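Local coordinates for protein putative acyl-CoA dehydrogenase (Burkholderia xenovorans, PDB 5JSC) that binds flavin-adenine dinucleotide and probably belongs to the acyl-CoA dehydrogenase family of flavoproteins, at residues Glu334-Lys339 against Gln389-Arg394; Thr257-Arg262 against Gly328-Arg333; Ile220-Ile223 against Pro227-Arg230; Leu109-Leu114 against Ile178-Ile183. All coordinates share one frame; numbering follows the deposited sequence. Where two conformers were deposited one is given.

In the fold
The segments pair in series along the chain as interaction 4, interaction 3, interaction 2 and interaction 1. Interactions 3 and 4 lie about 12 Å apart, centre to centre, and meet on one antiparallel sheet, where strands 168-179 and 228-233 are neighbours. Interactions 1 and 2, about 11 Å apart between centres, share helix 332-356 in the C-terminal domain. Interaction 4 also ties helix 103-122 to the sheet, and Phe261 of interaction 2 packs on its Gly113. The centres of interactions 1 and 3 are about 27 Å apart, with no touch. FAD meets interactions 3 and 4, and its adenine end meets interaction 1. The cofactor links the sheet with the helical C-terminal part.

Interaction 1 of 4, residues Glu334-Lys339 against Gln389-Arg394; sequences EAAMAK and QLIVGR. With FAD (flavin-adenine dinucleotide), chain M.
The helical segments Glu334-Lys339 and Gln389-Arg394 run roughly antiparallel, with 140° between their N-to-C directions. Their axes come within 8.9 Å. Ala336 and Val392 have the nearest CA atoms across the contact, 6.8 Å apart. Small side chains meet at this point.

Ala336 CB points at the other helix and touches two of its methyl groups. It is 3.9 Å from Val392 CG2 and 4.0 Å from Ile391 CG2. Val392 CG2 also touches the Met337 side chain, 3.9 Å from Met337 CG. The two side chains cross at about a right angle. Beyond CG the Met337 chain is extended (chi2 -163°, chi3 -173°). This carries CE along to Val392 CG1, 4.2 Å away. Both branches of the valine thus meet the methionine, CG2 near its root and CG1 at its methyl end. No hydrogen bond spans the two segments, so the contact is apolar.

Ala305 of the second subunit packs on Val392, and Asp312 of the same subunit packs on Met337. Leu390 serves the cofactor instead: its CD1 lies 3.7 Å from FAD N1A. Leu299 of the third subunit also packs on Leu390. The pairing is typical of the antiparallel helix bundle in the C-terminal domain of acyl-CoA dehydrogenases, here beside the adenine end of the FAD pocket.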
# COMPACT_ATOMS: atom_id res chain seq x y z
N GLU C 334 16.40 -4.36 -16.19
CA GLU C 334 15.18 -3.76 -16.73
C GLU C 334 14.10 -4.81 -16.98
O GLU C 334 12.91 -4.51 -16.79
CB GLU C 334 15.52 -3.01 -18.02
CG GLU C 334 16.45 -1.82 -17.81
CD GLU C 334 17.94 -2.17 -17.75
OE1 GLU C 334 18.30 -3.36 -17.85
OE2 GLU C 334 18.76 -1.23 -17.61
N ALA C 335 14.50 -6.03 -17.37
CA ALA C 335 13.54 -7.12 -17.52
C ALA C 335 12.97 -7.53 -16.17
O ALA C 335 11.77 -7.80 -16.05
CB ALA C 335 14.19 -8.32 -18.20
N ALA C 336 13.83 -7.61 -15.14
CA ALA C 336 13.35 -7.93 -13.80
C ALA C 336 12.35 -6.89 -13.32
O ALA C 336 11.30 -7.23 -12.76
CB ALA C 336 14.53 -8.04 -12.83
N MET C 337 12.68 -5.60 -13.52
CA MET C 337 11.76 -4.53 -13.13
C MET C 337 10.41 -4.68 -13.82
O MET C 337 9.36 -4.54 -13.20
CB MET C 337 12.35 -3.17 -13.49
CG MET C 337 13.15 -2.49 -12.45
SD MET C 337 13.26 -0.76 -12.96
CE MET C 337 14.42 -0.20 -11.72
N ALA C 338 10.44 -4.91 -15.14
CA ALA C 338 9.20 -5.01 -15.90
C ALA C 338 8.37 -6.20 -15.44
O ALA C 338 7.16 -6.09 -15.25
CB ALA C 338 9.51 -5.12 -17.39
N LYS C 339 9.02 -7.37 -15.27
CA LYS C 339 8.30 -8.58 -14.89
C LYS C 339 7.67 -8.41 -13.51
O LYS C 339 6.50 -8.73 -13.30
CB LYS C 339 9.27 -9.77 -14.92
CG LYS C 339 8.62 -11.16 -14.92
CD LYS C 339 8.34 -11.68 -13.52
CE LYS C 339 7.75 -13.08 -13.56
NZ LYS C 339 7.47 -13.62 -12.18
N GLN C 389 12.97 -8.65 -7.22
CA GLN C 389 13.33 -7.52 -6.37
C GLN C 389 14.79 -7.58 -5.95
O GLN C 389 15.49 -6.56 -5.94
CB GLN C 389 12.48 -7.49 -5.11
CG GLN C 389 11.03 -7.19 -5.30
CD GLN C 389 10.32 -7.23 -3.96
OE1 GLN C 389 10.13 -8.29 -3.38
NE2 GLN C 389 9.95 -6.06 -3.44
N LEU C 390 15.26 -8.77 -5.55
CA LEU C 390 16.64 -8.90 -5.12
C LEU C 390 17.61 -8.71 -6.27
O LEU C 390 18.70 -8.15 -6.07
CB LEU C 390 16.85 -10.25 -4.44
CG LEU C 390 16.04 -10.46 -3.16
CD1 LEU C 390 16.10 -11.92 -2.74
CD2 LEU C 390 16.55 -9.54 -2.06
N ILE C 391 17.25 -9.14 -7.48
CA ILE C 391 18.09 -8.86 -8.65
C ILE C 391 18.28 -7.36 -8.81
O ILE C 391 19.40 -6.87 -9.00
CB ILE C 391 17.47 -9.48 -9.92
CG1 ILE C 391 17.60 -11.00 -9.91
CG2 ILE C 391 18.13 -8.89 -11.19
CD1 ILE C 391 16.75 -11.69 -10.96
N VAL C 392 17.18 -6.61 -8.74
CA VAL C 392 17.26 -5.16 -8.92
C VAL C 392 18.07 -4.52 -7.80
O VAL C 392 18.95 -3.69 -8.05
CB VAL C 392 15.85 -4.56 -9.02
CG1 VAL C 392 15.94 -3.04 -9.05
CG2 VAL C 392 15.13 -5.09 -10.28
N GLY C 393 17.78 -4.89 -6.55
CA GLY C 393 18.47 -4.28 -5.42
C GLY C 393 19.96 -4.56 -5.43
O GLY C 393 20.78 -3.66 -5.19
N ARG C 394 20.34 -5.81 -5.70
CA ARG C 394 21.76 -6.14 -5.80
C ARG C 394 22.43 -5.37 -6.93
O ARG C 394 23.58 -4.95 -6.81
CB ARG C 394 21.95 -7.64 -6.00
CG ARG C 394 21.77 -8.47 -4.75
CD ARG C 394 22.35 -9.88 -4.95
NE ARG C 394 21.67 -10.58 -6.04
CZ ARG C 394 20.65 -11.42 -5.88
NH1 ARG C 394 20.17 -11.67 -4.67
NH2 ARG C 394 20.10 -12.01 -6.94
PA FAD M . 10.56 -21.75 -3.94
O1A FAD M . 11.86 -21.72 -4.65
O2A FAD M . 10.43 -22.72 -2.77
O5B FAD M . 10.25 -20.27 -3.45
C5B FAD M . 9.10 -20.02 -2.62
C4B FAD M . 9.00 -18.53 -2.48
O4B FAD M . 10.15 -18.05 -1.76
C3B FAD M . 9.06 -17.74 -3.78
O3B FAD M . 7.82 -17.74 -4.50
C2B FAD M . 9.49 -16.36 -3.30
O2B FAD M . 8.36 -15.62 -2.84
C1B FAD M . 10.40 -16.70 -2.11
N9A FAD M . 11.83 -16.56 -2.35
C8A FAD M . 12.58 -17.20 -3.30
N7A FAD M . 13.87 -16.95 -3.22
C5A FAD M . 13.97 -16.07 -2.15
C6A FAD M . 15.07 -15.44 -1.55
N6A FAD M . 16.33 -15.58 -1.97
N1A FAD M . 14.84 -14.64 -0.49
C2A FAD M . 13.57 -14.47 -0.08
N3A FAD M . 12.45 -15.02 -0.57
C4A FAD M . 12.72 -15.82 -1.61
N1 FAD M . 9.60 -24.12 -14.19
C2 FAD M . 10.31 -24.62 -15.25
O2 FAD M . 11.47 -25.04 -15.12
N3 FAD M . 9.72 -24.68 -16.48
C4 FAD M . 8.44 -24.27 -16.79
O4 FAD M . 7.98 -24.45 -17.91
C4X FAD M . 7.71 -23.72 -15.68
N5 FAD M . 6.47 -23.38 -15.87
C5X FAD M . 5.70 -23.04 -14.77
C6 FAD M . 4.34 -22.82 -14.94
C7 FAD M . 3.51 -22.58 -13.85
C7M FAD M . 2.03 -22.39 -14.07
C8 FAD M . 4.06 -22.53 -12.55
C8M FAD M . 3.20 -22.28 -11.34
C9 FAD M . 5.43 -22.73 -12.38
C9A FAD M . 6.25 -22.99 -13.48
N10 FAD M . 7.62 -23.30 -13.33
C10 FAD M . 8.37 -23.70 -14.41
C1' FAD M . 8.20 -23.33 -11.98
C2' FAD M . 8.52 -21.95 -11.42
O2' FAD M . 9.63 -21.37 -12.10
C3' FAD M . 8.85 -22.08 -9.93
O3' FAD M . 7.64 -22.43 -9.29
C4' FAD M . 9.41 -20.79 -9.31
O4' FAD M . 10.74 -20.58 -9.79
C5' FAD M . 9.40 -20.85 -7.79
O5' FAD M . 10.14 -22.02 -7.39
P FAD M . 9.44 -22.96 -6.27
O1P FAD M . 8.05 -23.31 -6.65
O2P FAD M . 10.34 -24.13 -6.00
O3P FAD M . 9.39 -22.05 -4.97

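Interaction 2 of 4, residues Thr257-Arg262 against Gly328-Arg333; sequences TLDIFR and GENVTR
A small polar contact joins the N-terminal half of helix 250-286 to the start of helix 332-356, and Asp259 and Thr332 carry it. It is partly buried and lies in the C-terminal domain. The CA atoms of these two residues are 5.9 Å apart.

Asp259 is directed at the other segment from its CB on, and its two oxygens have different partners. Asp259 OD2 lies 3.1 Å from Thr332 OG1. Asp259 OD1 accepts a hydrogen bond from a water at 2.9 Å. That water also donates to Thr332 O and accepts from Arg262 NH1, 3.0 Å away. It sits in the plane of the Arg262 guanidinium, at its edge. One water thus bridges a carboxylate, a helix carbonyl and an arginine.

Thr332 OG1 stands beside its own backbone N (chi1 -56°). It also accepts from Asn330 ND2 at 3.0 Å, and the hydroxyl lies nearly in the amide plane. Asn330 OD1 in turn receives Thr332 N at 3.0 Å, with the N-H above the carbonyl plane. These two bonds fix the asparagine amide in front of the helix. Val331 CG2 rests against the backbone, 4.0 Å from Asp259 O. The Arg262 NE is held by Glu382 O.

Asn330 closes an Asx turn, with Val331 at the N-cap position, and the contact is that of a helix start docked on the side of a neighbouring helix.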
# COMPACT_ATOMS: atom_id res chain seq x y z
N THR C 257 18.48 -17.25 -21.24
CA THR C 257 17.18 -17.53 -21.84
C THR C 257 16.07 -16.82 -21.07
O THR C 257 15.18 -16.19 -21.67
CB THR C 257 16.94 -19.04 -21.88
OG1 THR C 257 18.01 -19.68 -22.61
CG2 THR C 257 15.62 -19.37 -22.56
N LEU C 258 16.12 -16.88 -19.75
CA LEU C 258 15.14 -16.18 -18.93
C LEU C 258 15.22 -14.66 -19.11
O LEU C 258 14.20 -13.97 -19.02
CB LEU C 258 15.34 -16.56 -17.46
CG LEU C 258 14.89 -17.98 -17.14
CD1 LEU C 258 15.53 -18.46 -15.85
CD2 LEU C 258 13.36 -18.04 -17.04
N ASP C 259 16.42 -14.12 -19.35
CA ASP C 259 16.54 -12.68 -19.55
C ASP C 259 15.79 -12.22 -20.79
O ASP C 259 15.28 -11.09 -20.83
CB ASP C 259 18.01 -12.28 -19.67
CG ASP C 259 18.70 -12.19 -18.34
OD1 ASP C 259 18.00 -12.14 -17.30
OD2 ASP C 259 19.95 -12.15 -18.33
N ILE C 260 15.71 -13.07 -21.81
CA ILE C 260 14.90 -12.74 -22.98
C ILE C 260 13.42 -12.75 -22.61
O ILE C 260 12.69 -11.78 -22.86
CB ILE C 260 15.17 -13.74 -24.12
CG1 ILE C 260 16.65 -13.75 -24.48
CG2 ILE C 260 14.29 -13.41 -25.33
CD1 ILE C 260 17.00 -14.79 -25.52
N PHE C 261 12.95 -13.83 -22.02
CA PHE C 261 11.51 -14.00 -21.96
C PHE C 261 10.86 -13.45 -20.69
O PHE C 261 9.64 -13.35 -20.66
CB PHE C 261 11.17 -15.47 -22.20
CG PHE C 261 11.45 -15.89 -23.62
CD1 PHE C 261 10.58 -15.54 -24.63
CD2 PHE C 261 12.63 -16.55 -23.95
CE1 PHE C 261 10.85 -15.87 -25.94
CE2 PHE C 261 12.90 -16.89 -25.27
CZ PHE C 261 12.01 -16.54 -26.27
N ARG C 262 11.63 -13.03 -19.68
CA ARG C 262 10.99 -12.37 -18.54
C ARG C 262 10.23 -11.12 -18.97
O ARG C 262 9.14 -10.86 -18.46
CB ARG C 262 12.01 -12.03 -17.45
CG ARG C 262 12.26 -13.18 -16.46
CD ARG C 262 13.44 -12.89 -15.55
NE ARG C 262 13.72 -14.03 -14.69
CZ ARG C 262 14.83 -14.16 -13.96
NH1 ARG C 262 15.76 -13.21 -14.00
NH2 ARG C 262 14.99 -15.22 -13.18
N GLY C 328 20.64 -4.39 -28.52
CA GLY C 328 21.76 -5.27 -28.27
C GLY C 328 22.31 -5.19 -26.86
O GLY C 328 23.43 -5.65 -26.63
N GLU C 329 21.57 -4.62 -25.92
CA GLU C 329 22.05 -4.43 -24.57
C GLU C 329 21.50 -5.50 -23.64
O GLU C 329 20.41 -6.04 -23.86
CB GLU C 329 21.67 -3.04 -24.05
CG GLU C 329 22.31 -1.93 -24.85
CD GLU C 329 23.81 -1.87 -24.61
OE1 GLU C 329 24.22 -1.81 -23.43
OE2 GLU C 329 24.57 -1.89 -25.60
N ASN C 330 22.26 -5.77 -22.58
CA ASN C 330 21.79 -6.63 -21.50
C ASN C 330 20.63 -5.95 -20.78
O ASN C 330 20.65 -4.74 -20.56
CB ASN C 330 22.93 -6.88 -20.53
CG ASN C 330 22.48 -7.58 -19.27
OD1 ASN C 330 22.04 -6.93 -18.30
ND2 ASN C 330 22.61 -8.90 -19.25
N VAL C 331 19.62 -6.74 -20.40
CA VAL C 331 18.48 -6.16 -19.70
C VAL C 331 18.15 -6.92 -18.42
O VAL C 331 16.99 -6.96 -18.01
CB VAL C 331 17.24 -6.07 -20.60
CG1 VAL C 331 17.44 -5.04 -21.70
CG2 VAL C 331 16.88 -7.44 -21.19
N THR C 332 19.16 -7.51 -17.75
CA THR C 332 18.87 -8.25 -16.52
C THR C 332 18.08 -7.39 -15.54
O THR C 332 17.06 -7.84 -14.98
CB THR C 332 20.16 -8.76 -15.89
OG1 THR C 332 20.89 -9.56 -16.84
CG2 THR C 332 19.85 -9.63 -14.67
N ARG C 333 18.49 -6.13 -15.34
CA ARG C 333 17.78 -5.26 -14.40
C ARG C 333 16.42 -4.84 -14.94
O ARG C 333 15.41 -4.92 -14.24
CB ARG C 333 18.62 -4.01 -14.08
CG ARG C 333 17.94 -3.10 -13.03
CD ARG C 333 18.48 -1.65 -12.99
NE ARG C 333 19.79 -1.54 -12.36
CZ ARG C 333 20.37 -0.39 -12.04
NH1 ARG C 333 19.76 0.76 -12.28
NH2 ARG C 333 21.58 -0.39 -11.49
O HOH W 1 16.13 -10.68 -15.55

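Interaction 3 of 4, residues Ile220-Ile223 against Pro227-Arg230; sequences IDVI and PLAR
Segments Ile220-Ile223 and Pro227-Arg230 are joined by one direct backbone bond, Ile220 N to Leu228 O at 3.0 Å, close to straight at 175°. Ile220 and Leu228 have the nearest CA atoms, 5.2 Å apart. The same two residues are also joined through a water. This water lies 2.8 Å from Ile220 O and accepts from Leu228 N at 3.1 Å. It appears to stand in for a second direct link. Arg219 NE is another donor to Leu228 O.

The side chains of Ile220 and Leu228 both start out across the gap, with Ile220 CB 3.9 Å from Leu228 CB. The outer end of the isoleucine runs along the backbone of the strand. Its CD1 reaches Ala229 C at 3.6 Å and lies near Arg230 N. Val222 also points across and crosses Leu228 at about a right angle. In the conformer given, Leu228 CD1 lies 3.6 Å from both Val222 CG1 and Val222 CG2. The leucine methyl then meets both branches of the valine.

Outside the two segments, Arg230 forms a salt bridge with Asp174. Val362 of the third subunit packs on Val222, and Gln363 of the same subunit packs on Ile220. Leu228 also touches the FAD and belongs to its pocket. This is a loop connection between the antiparallel strands 214-219 and 228-233 of the middle-domain sheet, set where that sheet meets the flavin cofactor and a neighbouring subunit.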
# COMPACT_ATOMS: atom_id res chain seq x y z
N ILE C 220 0.04 -32.11 -13.70
CA ILE C 220 -0.17 -31.16 -12.61
C ILE C 220 -1.33 -30.24 -12.96
O ILE C 220 -1.38 -29.68 -14.06
CB ILE C 220 1.12 -30.36 -12.35
CG1 ILE C 220 2.25 -31.30 -11.93
CG2 ILE C 220 0.89 -29.30 -11.28
CD1 ILE C 220 3.61 -30.63 -11.88
N ASP C 221 -2.25 -30.06 -12.01
CA ASP C 221 -3.39 -29.17 -12.17
C ASP C 221 -3.14 -27.88 -11.40
O ASP C 221 -2.84 -27.93 -10.21
CB ASP C 221 -4.68 -29.82 -11.67
CG ASP C 221 -5.02 -31.08 -12.41
OD1 ASP C 221 -4.84 -31.11 -13.65
OD2 ASP C 221 -5.45 -32.06 -11.76
N VAL C 222 -3.26 -26.74 -12.08
CA VAL C 222 -3.12 -25.45 -11.42
C VAL C 222 -4.39 -24.63 -11.62
O VAL C 222 -5.27 -24.97 -12.42
CB VAL C 222 -1.88 -24.67 -11.91
CG1 VAL C 222 -0.61 -25.33 -11.36
CG2 VAL C 222 -1.85 -24.57 -13.43
N ILE C 223 -4.47 -23.53 -10.87
CA ILE C 223 -5.73 -22.79 -10.71
C ILE C 223 -6.24 -22.27 -12.05
O ILE C 223 -7.46 -22.21 -12.27
CB ILE C 223 -5.56 -21.67 -9.67
CG1 ILE C 223 -6.90 -20.98 -9.39
CG2 ILE C 223 -4.50 -20.64 -10.11
CD1 ILE C 223 -6.83 -20.00 -8.22
N PRO C 227 -1.11 -27.13 -19.68
CA PRO C 227 -0.38 -28.41 -19.66
C PRO C 227 0.88 -28.30 -18.82
O PRO C 227 1.77 -27.50 -19.11
CB PRO C 227 -0.06 -28.67 -21.13
CG PRO C 227 -0.94 -27.76 -21.90
CD PRO C 227 -1.26 -26.59 -21.04
N LEU C 228 0.96 -29.13 -17.77
CA LEU C 228 2.06 -29.09 -16.82
C LEU C 228 2.36 -30.51 -16.35
O LEU C 228 1.44 -31.31 -16.19
CB LEU C 228 1.74 -28.22 -15.59
CG LEU C 228 1.85 -26.70 -15.64
CD1 LEU C 228 1.22 -26.11 -14.39
CD2 LEU C 228 3.30 -26.30 -15.73
N ALA C 229 3.63 -30.82 -16.13
CA ALA C 229 3.94 -32.16 -15.65
C ALA C 229 5.17 -32.17 -14.75
O ALA C 229 6.01 -31.26 -14.77
CB ALA C 229 4.17 -33.15 -16.80
N ARG C 230 5.25 -33.23 -13.95
CA ARG C 230 6.47 -33.64 -13.28
C ARG C 230 7.15 -34.68 -14.15
O ARG C 230 6.51 -35.66 -14.56
CB ARG C 230 6.18 -34.20 -11.89
CG ARG C 230 7.42 -34.60 -11.08
CD ARG C 230 7.02 -34.83 -9.62
NE ARG C 230 8.11 -35.36 -8.81
CZ ARG C 230 8.19 -35.25 -7.48
NH1 ARG C 230 7.25 -34.60 -6.80
NH2 ARG C 230 9.23 -35.78 -6.84
O HOH W 2 -1.60 -30.52 -16.77

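Interaction 4 of 4, residues Leu109-Leu114 against Ile178-Ile183; sequences LAMQGL and ISNGGI. With FAD (flavin-adenine dinucleotide), chain M.
Met111 lies over Ser179 and beside the Asn180 amide. Its chain bends at chi2 (-49°) and chi3 (-52°), and this curls the thioether over the serine. Met111 SD is 3.6 Å from Ser179 CB. Its methyl CE is 3.8 Å from the same carbon and 4.1 Å from FAD O4. Nearer the backbone, Met111 CB lies 3.3 Å from Asn180 ND2, where the two side chains lie alongside each other and run in opposite senses.

Asn180 ND2 is bonded to Ala142 O. It also donates to a water at 2.9 Å, and that water donates in turn to Gln112 OE1. The helix and the turn are thus joined by a water and by van der Waals contacts of the methionine. Asn180 stands in a type II turn from Ile178 to Gly181.

Ser179 faces the flavin with two groups. Its backbone N donates to FAD O4 at 2.9 Å, and its OG donates to FAD N5, also at 2.9 Å. Phe107 of the same helix 103-122 packs on Ser179 and Asn180. The chemistry implies a division of roles: the serine grips the polar edge of the flavin, while the methionine gives that serine an apolar backing.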
# COMPACT_ATOMS: atom_id res chain seq x y z
N LEU C 109 2.08 -19.62 -27.38
CA LEU C 109 3.13 -18.88 -28.06
C LEU C 109 4.35 -18.72 -27.16
O LEU C 109 5.49 -18.89 -27.60
CB LEU C 109 2.62 -17.53 -28.53
CG LEU C 109 3.65 -16.73 -29.35
CD1 LEU C 109 3.05 -16.10 -30.62
CD2 LEU C 109 4.30 -15.65 -28.51
N ALA C 110 4.11 -18.39 -25.89
CA ALA C 110 5.21 -18.16 -24.95
C ALA C 110 6.15 -19.35 -24.89
O ALA C 110 7.38 -19.19 -24.89
CB ALA C 110 4.64 -17.87 -23.56
N MET C 111 5.59 -20.56 -24.80
CA MET C 111 6.45 -21.73 -24.61
C MET C 111 7.22 -22.11 -25.86
O MET C 111 8.28 -22.72 -25.75
CB MET C 111 5.63 -22.92 -24.12
CG MET C 111 5.14 -22.74 -22.69
SD MET C 111 6.44 -22.24 -21.54
CE MET C 111 7.70 -23.48 -21.86
N GLN C 112 6.72 -21.75 -27.05
CA GLN C 112 7.54 -21.94 -28.24
C GLN C 112 8.77 -21.05 -28.21
O GLN C 112 9.80 -21.40 -28.78
CB GLN C 112 6.71 -21.66 -29.49
CG GLN C 112 5.56 -22.64 -29.70
CD GLN C 112 6.04 -24.08 -29.78
OE1 GLN C 112 5.95 -24.82 -28.81
NE2 GLN C 112 6.54 -24.47 -30.96
N GLY C 113 8.68 -19.89 -27.55
CA GLY C 113 9.84 -19.04 -27.33
C GLY C 113 10.73 -19.56 -26.21
O GLY C 113 11.89 -19.91 -26.44
N LEU C 114 10.19 -19.62 -24.98
CA LEU C 114 11.02 -20.01 -23.84
C LEU C 114 11.62 -21.40 -24.02
O LEU C 114 12.80 -21.62 -23.71
CB LEU C 114 10.18 -19.95 -22.55
CG LEU C 114 10.90 -20.40 -21.28
CD1 LEU C 114 12.05 -19.46 -20.94
CD2 LEU C 114 9.91 -20.50 -20.12
N ILE C 178 6.64 -28.31 -15.17
CA ILE C 178 7.18 -28.12 -16.51
C ILE C 178 6.03 -27.82 -17.47
O ILE C 178 5.19 -28.69 -17.73
CB ILE C 178 8.00 -29.33 -16.97
CG1 ILE C 178 9.16 -29.58 -16.00
CG2 ILE C 178 8.51 -29.11 -18.40
CD1 ILE C 178 9.95 -28.32 -15.67
N SER C 179 6.00 -26.59 -17.99
CA SER C 179 5.00 -26.20 -18.98
C SER C 179 5.12 -27.05 -20.24
O SER C 179 6.22 -27.31 -20.72
CB SER C 179 5.18 -24.72 -19.32
OG SER C 179 4.86 -23.91 -18.20
N ASN C 180 3.97 -27.43 -20.80
CA ASN C 180 3.86 -28.39 -21.90
C ASN C 180 4.34 -29.78 -21.51
O ASN C 180 4.49 -30.65 -22.38
CB ASN C 180 4.60 -27.91 -23.16
CG ASN C 180 3.91 -26.75 -23.84
OD1 ASN C 180 2.71 -26.52 -23.64
ND2 ASN C 180 4.65 -26.02 -24.66
N GLY C 181 4.60 -30.02 -20.22
CA GLY C 181 4.99 -31.35 -19.80
C GLY C 181 3.95 -32.37 -20.19
O GLY C 181 2.75 -32.17 -19.97
N GLY C 182 4.39 -33.47 -20.79
CA GLY C 182 3.49 -34.49 -21.27
C GLY C 182 3.07 -34.35 -22.72
O GLY C 182 2.61 -35.34 -23.31
N ILE C 183 3.22 -33.16 -23.31
CA ILE C 183 2.84 -32.99 -24.71
C ILE C 183 3.96 -32.39 -25.55
O ILE C 183 3.85 -32.32 -26.78
CB ILE C 183 1.57 -32.13 -24.84
CG1 ILE C 183 1.79 -30.72 -24.31
CG2 ILE C 183 0.39 -32.80 -24.16
CD1 ILE C 183 0.54 -29.90 -24.39
PA FAD M . 10.56 -21.75 -3.94
O1A FAD M . 11.86 -21.72 -4.65
O2A FAD M . 10.43 -22.72 -2.77
O5B FAD M . 10.25 -20.27 -3.45
C5B FAD M . 9.10 -20.02 -2.62
C4B FAD M . 9.00 -18.53 -2.48
O4B FAD M . 10.15 -18.05 -1.76
C3B FAD M . 9.06 -17.74 -3.78
O3B FAD M . 7.82 -17.74 -4.50
C2B FAD M . 9.49 -16.36 -3.30
O2B FAD M . 8.36 -15.62 -2.84
C1B FAD M . 10.40 -16.70 -2.11
N9A FAD M . 11.83 -16.56 -2.35
C8A FAD M . 12.58 -17.20 -3.30
N7A FAD M . 13.87 -16.95 -3.22
C5A FAD M . 13.97 -16.07 -2.15
C6A FAD M . 15.07 -15.44 -1.55
N6A FAD M . 16.33 -15.58 -1.97
N1A FAD M . 14.84 -14.64 -0.49
C2A FAD M . 13.57 -14.47 -0.08
N3A FAD M . 12.45 -15.02 -0.57
C4A FAD M . 12.72 -15.82 -1.61
N1 FAD M . 9.60 -24.12 -14.19
C2 FAD M . 10.31 -24.62 -15.25
O2 FAD M . 11.47 -25.04 -15.12
N3 FAD M . 9.72 -24.68 -16.48
C4 FAD M . 8.44 -24.27 -16.79
O4 FAD M . 7.98 -24.45 -17.91
C4X FAD M . 7.71 -23.72 -15.68
N5 FAD M . 6.47 -23.38 -15.87
C5X FAD M . 5.70 -23.04 -14.77
C6 FAD M . 4.34 -22.82 -14.94
C7 FAD M . 3.51 -22.58 -13.85
C7M FAD M . 2.03 -22.39 -14.07
C8 FAD M . 4.06 -22.53 -12.55
C8M FAD M . 3.20 -22.28 -11.34
C9 FAD M . 5.43 -22.73 -12.38
C9A FAD M . 6.25 -22.99 -13.48
N10 FAD M . 7.62 -23.30 -13.33
C10 FAD M . 8.37 -23.70 -14.41
C1' FAD M . 8.20 -23.33 -11.98
C2' FAD M . 8.52 -21.95 -11.42
O2' FAD M . 9.63 -21.37 -12.10
C3' FAD M . 8.85 -22.08 -9.93
O3' FAD M . 7.64 -22.43 -9.29
C4' FAD M . 9.41 -20.79 -9.31
O4' FAD M . 10.74 -20.58 -9.79
C5' FAD M . 9.40 -20.85 -7.79
O5' FAD M . 10.14 -22.02 -7.39
P FAD M . 9.44 -22.96 -6.27
O1P FAD M . 8.05 -23.31 -6.65
O2P FAD M . 10.34 -24.13 -6.00
O3P FAD M . 9.39 -22.05 -4.97
O HOH W 3 3.96 -24.24 -26.89